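Local atomic coordinates of ribose 5-phosphate isomerase, putative (Trypanosoma brucei brucei, PDB entry 6FXS), a protein that probably catalyses the interconversion of ribose 5-phosphate and ribulose 5-phosphate, as a member of the RpiB/LacAB family of sugar-phosphate isomerases. Residues R45-G48 / E49-P53; V73-M76 / V77-E81. All blocks are in the same frame, centred on the assembly; numbering follows the deposited sequence.

Contact 1: residues R45-G48 / E49-P53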
loop_
_atom_site.group_PDB
_atom_site.type_symbol
_atom_site.label_atom_id
_atom_site.label_comp_id
_atom_site.label_asym_id
_atom_site.label_seq_id
_atom_site.Cartn_x
_atom_site.Cartn_y
_atom_site.Cartn_z
ATOM N N ARG B 45 17.794 -15.100 -6.221
ATOM C CA ARG B 45 19.156 -15.571 -5.881
ATOM C C ARG B 45 19.616 -14.812 -4.632
ATOM O O ARG B 45 20.257 -15.378 -3.760
ATOM C CB ARG B 45 20.158 -15.320 -7.052
ATOM C CG ARG B 45 19.786 -16.034 -8.329
ATOM C CD ARG B 45 20.950 -16.109 -9.323
ATOM N NE ARG B 45 20.972 -17.489 -9.780
ATOM C CZ ARG B 45 21.510 -18.505 -9.088
ATOM N NH1 ARG B 45 22.145 -18.315 -7.918
ATOM N NH2 ARG B 45 21.434 -19.745 -9.593
ATOM N N GLU B 46 19.229 -13.550 -4.493
ATOM C CA GLU B 46 19.532 -12.873 -3.219
ATOM C C GLU B 46 18.829 -13.409 -1.989
ATOM O O GLU B 46 19.320 -13.206 -0.882
ATOM C CB GLU B 46 19.193 -11.427 -3.327
ATOM C CG GLU B 46 20.064 -10.650 -4.254
ATOM C CD GLU B 46 19.718 -9.180 -4.055
ATOM O OE1 GLU B 46 20.240 -8.548 -3.082
ATOM O OE2 GLU B 46 18.866 -8.679 -4.810
ATOM N N ALA B 47 17.714 -14.123 -2.145
ATOM C CA ALA B 47 17.014 -14.654 -1.002
ATOM C C ALA B 47 17.846 -15.746 -0.323
ATOM O O ALA B 47 17.616 -16.032 0.829
ATOM C CB ALA B 47 15.660 -15.227 -1.388
ATOM N N GLY B 48 18.750 -16.393 -1.060
ATOM C CA GLY B 48 19.700 -17.377 -0.450
ATOM C C GLY B 48 20.218 -18.345 -1.508
ATOM O O GLY B 48 19.604 -18.568 -2.570
ATOM N N GLU B 49 21.360 -18.941 -1.211
ATOM C CA GLU B 49 22.027 -19.891 -2.123
ATOM C C GLU B 49 21.235 -21.117 -2.466
ATOM O O GLU B 49 21.353 -21.588 -3.545
ATOM C CB GLU B 49 23.371 -20.311 -1.547
ATOM C CG GLU B 49 24.403 -19.196 -1.684
ATOM C CD GLU B 49 25.715 -19.705 -2.281
ATOM O OE1 GLU B 49 26.354 -20.589 -1.647
ATOM O OE2 GLU B 49 26.085 -19.226 -3.381
ATOM N N GLU B 50 20.387 -21.602 -1.565
ATOM C CA GLU B 50 19.518 -22.750 -1.890
ATOM C C GLU B 50 18.475 -22.526 -3.042
ATOM O O GLU B 50 17.964 -23.508 -3.606
ATOM C CB GLU B 50 18.822 -23.256 -0.612
ATOM C CG GLU B 50 17.666 -22.418 -0.055
ATOM C CD GLU B 50 18.097 -21.324 0.898
ATOM O OE1 GLU B 50 19.130 -20.635 0.665
ATOM O OE2 GLU B 50 17.409 -21.177 1.922
ATOM N N PHE B 51 18.164 -21.267 -3.396
ATOM C CA PHE B 51 17.111 -20.981 -4.394
ATOM C C PHE B 51 17.606 -20.997 -5.799
ATOM O O PHE B 51 18.502 -20.263 -6.169
ATOM C CB PHE B 51 16.356 -19.649 -4.075
ATOM C CG PHE B 51 15.752 -19.671 -2.717
ATOM C CD1 PHE B 51 14.702 -20.503 -2.465
ATOM C CD2 PHE B 51 16.277 -18.942 -1.690
ATOM C CE1 PHE B 51 14.188 -20.647 -1.182
ATOM C CE2 PHE B 51 15.750 -19.011 -0.395
ATOM C CZ PHE B 51 14.714 -19.897 -0.136
ATOM N N GLU B 52 16.963 -21.810 -6.624
ATOM C CA GLU B 52 17.308 -21.870 -8.042
ATOM C C GLU B 52 16.144 -21.362 -8.873
ATOM O O GLU B 52 15.115 -22.049 -9.021
ATOM C CB GLU B 52 17.678 -23.306 -8.469
ATOM C CG GLU B 52 18.208 -23.460 -9.920
ATOM C CD GLU B 52 19.546 -22.727 -10.245
ATOM O OE1 GLU B 52 20.457 -22.757 -9.373
ATOM O OE2 GLU B 52 19.716 -22.128 -11.383
ATOM N N PRO B 53 16.286 -20.161 -9.455
ATOM C CA PRO B 53 15.215 -19.663 -10.298
ATOM C C PRO B 53 15.089 -20.400 -11.595
ATOM O O PRO B 53 16.102 -20.609 -12.264
ATOM C CB PRO B 53 15.637 -18.209 -10.567
ATOM C CG PRO B 53 17.126 -18.178 -10.399
ATOM C CD PRO B 53 17.463 -19.266 -9.441
#
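R45 and E52 run side by side in the same direction, and NH2 of R45 reaches OE1 of E52 at 3.2 Å in a salt bridge made at the guanidinium edge. The carboxylate does not lie flat against its partner; the two planes are 67° apart. E52 arrives there because its chain, leaving with CG anti to the backbone N, bends at chi2 (63°). P53 crosses the arginine at about a right angle and sets its CD over one guanidinium face, 3.9 Å from NE of R45. This is the connection between helix 37-46 and strand 51-55 in a beta-alpha-beta unit that starts with strand 23-29, and the chain reverses through a type I turn from G48 to F51. N of F51 donates to O of G48 (3.2 Å, 164°). On the buried side, CB of A47 meets CD2 of F51 at 3.8 Å, while the carbonyl O of A47 lies at the ring edge. L148 of helix 137-149 touches both A47 and F51. One face of the F51 ring is covered from within the turn, by CG of E50 over its centre, 3.8 Å above the plane.

Contact 2: residues V73-M76 / V77-E81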
loop_
_atom_site.group_PDB
_atom_site.type_symbol
_atom_site.label_atom_id
_atom_site.label_comp_id
_atom_site.label_asym_id
_atom_site.label_seq_id
_atom_site.Cartn_x
_atom_site.Cartn_y
_atom_site.Cartn_z
ATOM N N VAL B 73 3.363 -22.298 -14.395
ATOM C CA VAL B 73 4.042 -22.247 -13.075
ATOM C C VAL B 73 3.256 -23.030 -12.055
ATOM O O VAL B 73 3.813 -23.835 -11.310
ATOM C CB VAL B 73 4.286 -20.807 -12.599
ATOM C CG1 VAL B 73 4.760 -20.767 -11.156
ATOM C CG2 VAL B 73 5.347 -20.150 -13.471
ATOM N N ALA B 74 1.938 -22.828 -12.045
ATOM C CA ALA B 74 1.118 -23.461 -10.999
ATOM C C ALA B 74 1.175 -24.975 -11.133
ATOM O O ALA B 74 1.312 -25.691 -10.152
ATOM C CB ALA B 74 -0.323 -22.984 -11.065
ATOM N N ARG B 75 1.027 -25.441 -12.357
ATOM C CA ARG B 75 1.057 -26.914 -12.596
ATOM C C ARG B 75 2.387 -27.521 -12.196
ATOM O O ARG B 75 2.408 -28.596 -11.610
ATOM C CB ARG B 75 0.698 -27.247 -14.055
ATOM C CG ARG B 75 -0.786 -27.095 -14.205
ATOM C CD ARG B 75 -1.248 -27.201 -15.623
ATOM N NE ARG B 75 -2.720 -27.032 -15.633
ATOM C CZ ARG B 75 -3.394 -26.441 -16.616
ATOM N NH1 ARG B 75 -2.751 -25.932 -17.669
ATOM N NH2 ARG B 75 -4.718 -26.356 -16.563
ATOM N N MET B 76 3.456 -26.787 -12.436
ATOM C CA MET B 76 4.803 -27.227 -12.051
ATOM C C MET B 76 4.945 -27.412 -10.551
ATOM O O MET B 76 5.523 -28.401 -10.044
ATOM C CB MET B 76 5.860 -26.233 -12.500
ATOM C CG MET B 76 6.157 -26.225 -13.983
ATOM S SD MET B 76 7.387 -24.961 -14.504
ATOM C CE MET B 76 8.856 -25.653 -13.744
ATOM N N VAL B 77 4.454 -26.421 -9.826
ATOM C CA VAL B 77 4.531 -26.457 -8.382
ATOM C C VAL B 77 3.626 -27.575 -7.880
ATOM O O VAL B 77 4.047 -28.332 -7.055
ATOM C CB VAL B 77 4.174 -25.075 -7.773
ATOM C CG1 VAL B 77 4.057 -25.154 -6.253
ATOM C CG2 VAL B 77 5.194 -24.038 -8.175
ATOM N N ALA B 78 2.428 -27.727 -8.423
ATOM C CA ALA B 78 1.487 -28.735 -7.939
ATOM C C ALA B 78 1.946 -30.159 -8.211
ATOM O O ALA B 78 1.595 -31.065 -7.476
ATOM C CB ALA B 78 0.142 -28.562 -8.602
ATOM N N ARG B 79 2.676 -30.345 -9.312
ATOM C CA ARG B 79 3.188 -31.652 -9.649
ATOM C C ARG B 79 4.497 -31.900 -8.963
ATOM O O ARG B 79 5.054 -32.959 -9.132
ATOM C CB ARG B 79 3.390 -31.773 -11.179
ATOM C CG ARG B 79 2.058 -31.902 -11.875
ATOM C CD ARG B 79 2.158 -31.706 -13.384
ATOM N NE ARG B 79 0.787 -31.636 -13.894
ATOM C CZ ARG B 79 0.422 -31.201 -15.101
ATOM N NH1 ARG B 79 1.306 -30.726 -15.954
ATOM N NH2 ARG B 79 -0.859 -31.215 -15.438
ATOM N N GLY B 80 5.056 -30.932 -8.257
ATOM C CA GLY B 80 6.370 -31.139 -7.631
ATOM C C GLY B 80 7.577 -31.005 -8.583
ATOM O O GLY B 80 8.697 -31.322 -8.220
ATOM N N GLU B 81 7.364 -30.491 -9.775
ATOM C CA GLU B 81 8.455 -30.056 -10.653
ATOM C C GLU B 81 9.148 -28.800 -10.153
ATOM O O GLU B 81 10.279 -28.469 -10.585
ATOM C CB GLU B 81 7.888 -29.851 -12.069
ATOM C CG GLU B 81 7.227 -31.119 -12.630
ATOM C CD GLU B 81 6.379 -30.914 -13.882
ATOM O OE1 GLU B 81 6.215 -29.827 -14.447
ATOM O OE2 GLU B 81 5.844 -31.909 -14.319
#
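M76 meets E81 through both its side chain and its carbonyl. CG of M76 lies 3.6 Å from OE1 of E81, where the two side chains cross at about a right angle, and the carbonyl O of M76 accepts a weak, strongly bent bond from N of E81 (2.8 Å, 118°). CB of E81 lies 3.4 Å from O of M76. The turn is a Schellman motif: G80 leaves the helix with positive phi, and its N bonds back to O of V77. The M76 side chain also touches the loop residue I56 and A26 of strand 23-29.

R75 and R79, one turn apart, lie alongside each other and point the same way. Their guanidinium planes are only 13° from parallel, but the groups do not stack on each other; instead CB of R75 sits over one face of R79, 4.0 Å above the plane and toward its rim. With CG beside its backbone N (chi1 -74°) and an extended chain beyond, R79 passes over the carbonyl O of R75, which its CG approaches to 3.3 Å. O of R75 also accepts N of R79 at 2.9 Å.

V77 packs back along the helix, its CG2 at 3.4 Å from O of V73, and N of V77 bonds to O of V73 in the regular helical pattern. I105 touches V77 from a neighbouring loop.

The regular helical bonds thus give way to the G80 N to V77 O bond and the weak E81 N to M76 O bond, with A82 also bonded to the M76 backbone. NE of R75 and NH2 of R79, 4.6 Å apart, would be expected to repel, and the aliphatic part of R75 rather than its charge is what touches the R79 guanidinium.

How the contacts relate
Contacts 1 and 2 lie in series along the chain, each where a helix gives way to the segment after it: contact 1 carries helix 37-46 into strand 51-55, and contact 2 ends helix 66-78, the next helix, ahead of strand 84-89. Their centres are 18 Å apart and their nearest atoms about 8 Å, so they do not touch. Strand 23-29 links them, since E50, F51 and P53 of contact 1 and V73 and M76 of contact 2 all pack on it. Contact 1 includes the start of strand 51-55, outermost in the parallel sheet within this chain, and meets no other chain of the assembly, whereas R75 of contact 2 packs against an apolar side chain of another subunit.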